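Local coordinates for acyl-coenzyme A oxidase (Caenorhabditis elegans, PDB 5K3J), which catalyses the FAD-dependent desaturation of ascaroside-CoA thioesters with a five-carbon omega side chain, the first step of the peroxisomal beta-oxidation that shapes dauer pheromones, at residues K76-L80 with L99-I104. Sequence-based numbering, arbitrary orientation.
Sequences KISIL and LHREVI
The imidazole of H100 meets helix 66-82 with a face and an edge: L80 CD2 sits over one face in a CH-pi contact, 3.7 Å from the ring centroid and displaced toward the CD2–NE2 rim, while I77 CD1 comes in at the edge, in plane, 3.6 Å from H100 CD2. Across the ring from that rim, ND1 is hydrogen-bonded to S96 O, one turn back, which should fix its rotation. CG anti to the backbone N (chi1 -175°) sends L80 toward helix 93-103, where its two methyls part, CD2 to H100 and I104, CD1 to V103 and, at 3.7 Å, to L99 CD2. Both helices belong to the alpha-helical N-terminal domain of the acyl-CoA oxidase fold, their segments here at 132° between N-to-C directions, axes 11.3 Å apart at closest approach; the H100 side chain is about 8 Å from the bound ascaroside-CoA. I104 CD1 fills the angle between K76 CB and I77 CD1, 3.6 Å from the former. K76 touches V103 CG1 with its CG, then bends at chi2, chi3 and chi4 to bring NZ to V103 O at 3.1 Å, from above the carbonyl plane. NZ also bonds L55 O and forms a salt bridge with D57. A methionine here would probably leave D57 without this counter-charge and the carbonyls of L55 and V103 without the lysine donor, though R616 NH2 would still reach V103 O.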
loop_
_atom_site.group_PDB
_atom_site.type_symbol
_atom_site.label_atom_id
_atom_site.label_comp_id
_atom_site.label_asym_id
_atom_site.label_seq_id
_atom_site.Cartn_x
_atom_site.Cartn_y
_atom_site.Cartn_z
ATOM N N LYS A 76 -16.902 -11.953 -19.697
ATOM C CA LYS A 76 -17.443 -12.724 -18.587
ATOM C C LYS A 76 -18.791 -12.184 -18.107
ATOM O O LYS A 76 -19.632 -12.952 -17.649
ATOM C CB LYS A 76 -16.440 -12.750 -17.436
ATOM C CG LYS A 76 -16.537 -14.000 -16.573
ATOM C CD LYS A 76 -15.807 -15.178 -17.208
ATOM C CE LYS A 76 -14.349 -15.246 -16.787
ATOM N NZ LYS A 76 -14.251 -15.516 -15.334
ATOM N N ILE A 77 -19.006 -10.874 -18.224
ATOM C CA ILE A 77 -20.250 -10.262 -17.742
ATOM C C ILE A 77 -21.417 -10.526 -18.697
ATOM O O ILE A 77 -22.577 -10.582 -18.275
ATOM C CB ILE A 77 -20.096 -8.730 -17.530
ATOM C CG1 ILE A 77 -21.147 -8.204 -16.549
ATOM C CG2 ILE A 77 -20.168 -7.983 -18.848
ATOM C CD1 ILE A 77 -21.118 -8.901 -15.203
ATOM N N SER A 78 -21.110 -10.706 -19.979
ATOM C CA SER A 78 -22.145 -10.976 -20.967
ATOM C C SER A 78 -22.563 -12.434 -20.898
ATOM O O SER A 78 -23.728 -12.765 -21.103
ATOM C CB SER A 78 -21.660 -10.628 -22.377
ATOM O OG SER A 78 -20.690 -11.556 -22.832
ATOM N N ILE A 79 -21.602 -13.307 -20.614
ATOM C CA ILE A 79 -21.894 -14.723 -20.429
ATOM C C ILE A 79 -22.657 -14.929 -19.123
ATOM O O ILE A 79 -23.678 -15.621 -19.089
ATOM C CB ILE A 79 -20.613 -15.578 -20.405
ATOM C CG1 ILE A 79 -19.817 -15.387 -21.693
ATOM C CG2 ILE A 79 -20.961 -17.043 -20.214
ATOM C CD1 ILE A 79 -18.479 -16.078 -21.682
ATOM N N LEU A 80 -22.153 -14.315 -18.056
ATOM C CA LEU A 80 -22.757 -14.420 -16.733
ATOM C C LEU A 80 -24.200 -13.931 -16.727
ATOM O O LEU A 80 -25.051 -14.491 -16.037
ATOM C CB LEU A 80 -21.933 -13.626 -15.720
ATOM C CG LEU A 80 -22.338 -13.716 -14.253
ATOM C CD1 LEU A 80 -22.191 -15.151 -13.768
ATOM C CD2 LEU A 80 -21.509 -12.762 -13.404
ATOM N N LEU A 99 -22.011 -14.117 -6.682
ATOM C CA LEU A 99 -21.826 -14.600 -8.043
ATOM C C LEU A 99 -20.807 -13.764 -8.816
ATOM O O LEU A 99 -19.974 -14.305 -9.542
ATOM C CB LEU A 99 -23.163 -14.616 -8.783
ATOM C CG LEU A 99 -23.105 -15.166 -10.204
ATOM C CD1 LEU A 99 -22.625 -16.599 -10.175
ATOM C CD2 LEU A 99 -24.460 -15.068 -10.884
ATOM N N HIS A 100 -20.863 -12.446 -8.648
ATOM C CA HIS A 100 -19.979 -11.555 -9.387
ATOM C C HIS A 100 -18.590 -11.483 -8.756
ATOM O O HIS A 100 -17.587 -11.452 -9.468
ATOM C CB HIS A 100 -20.597 -10.160 -9.489
ATOM C CG HIS A 100 -21.747 -10.083 -10.443
ATOM N ND1 HIS A 100 -23.032 -10.449 -10.096
ATOM C CD2 HIS A 100 -21.806 -9.699 -11.740
ATOM C CE1 HIS A 100 -23.830 -10.287 -11.136
ATOM N NE2 HIS A 100 -23.111 -9.830 -12.146
ATOM N N ARG A 101 -18.528 -11.467 -7.425
ATOM C CA ARG A 101 -17.239 -11.458 -6.736
ATOM C C ARG A 101 -16.446 -12.716 -7.066
ATOM O O ARG A 101 -15.217 -12.695 -7.078
ATOM C CB ARG A 101 -17.410 -11.349 -5.220
ATOM C CG ARG A 101 -17.702 -9.949 -4.690
ATOM C CD ARG A 101 -17.895 -9.990 -3.179
ATOM N NE ARG A 101 -18.268 -8.700 -2.608
ATOM C CZ ARG A 101 -18.993 -8.569 -1.503
ATOM N NH1 ARG A 101 -19.428 -9.653 -0.872
ATOM N NH2 ARG A 101 -19.297 -7.365 -1.033
ATOM N N GLU A 102 -17.153 -13.811 -7.327
ATOM C CA GLU A 102 -16.494 -15.065 -7.658
ATOM C C GLU A 102 -16.204 -15.190 -9.143
ATOM O O GLU A 102 -15.052 -15.343 -9.538
ATOM C CB GLU A 102 -17.328 -16.262 -7.202
ATOM C CG GLU A 102 -16.755 -17.590 -7.683
ATOM C CD GLU A 102 -17.407 -18.787 -7.018
ATOM O OE1 GLU A 102 -18.059 -19.586 -7.724
ATOM O OE2 GLU A 102 -17.262 -18.937 -5.785
ATOM N N VAL A 103 -17.248 -15.137 -9.964
ATOM C CA VAL A 103 -17.088 -15.314 -11.406
ATOM C C VAL A 103 -16.295 -14.166 -12.030
ATOM O O VAL A 103 -15.244 -14.385 -12.634
ATOM C CB VAL A 103 -18.442 -15.426 -12.122
ATOM C CG1 VAL A 103 -18.238 -15.549 -13.622
ATOM C CG2 VAL A 103 -19.215 -16.613 -11.592
ATOM N N ILE A 104 -16.790 -12.941 -11.880
ATOM C CA ILE A 104 -16.108 -11.788 -12.466
ATOM C C ILE A 104 -14.831 -11.418 -11.713
ATOM O O ILE A 104 -13.734 -11.453 -12.272
ATOM C CB ILE A 104 -17.028 -10.550 -12.522
ATOM C CG1 ILE A 104 -18.337 -10.878 -13.249
ATOM C CG2 ILE A 104 -16.331 -9.400 -13.232
ATOM C CD1 ILE A 104 -18.181 -11.149 -14.739
#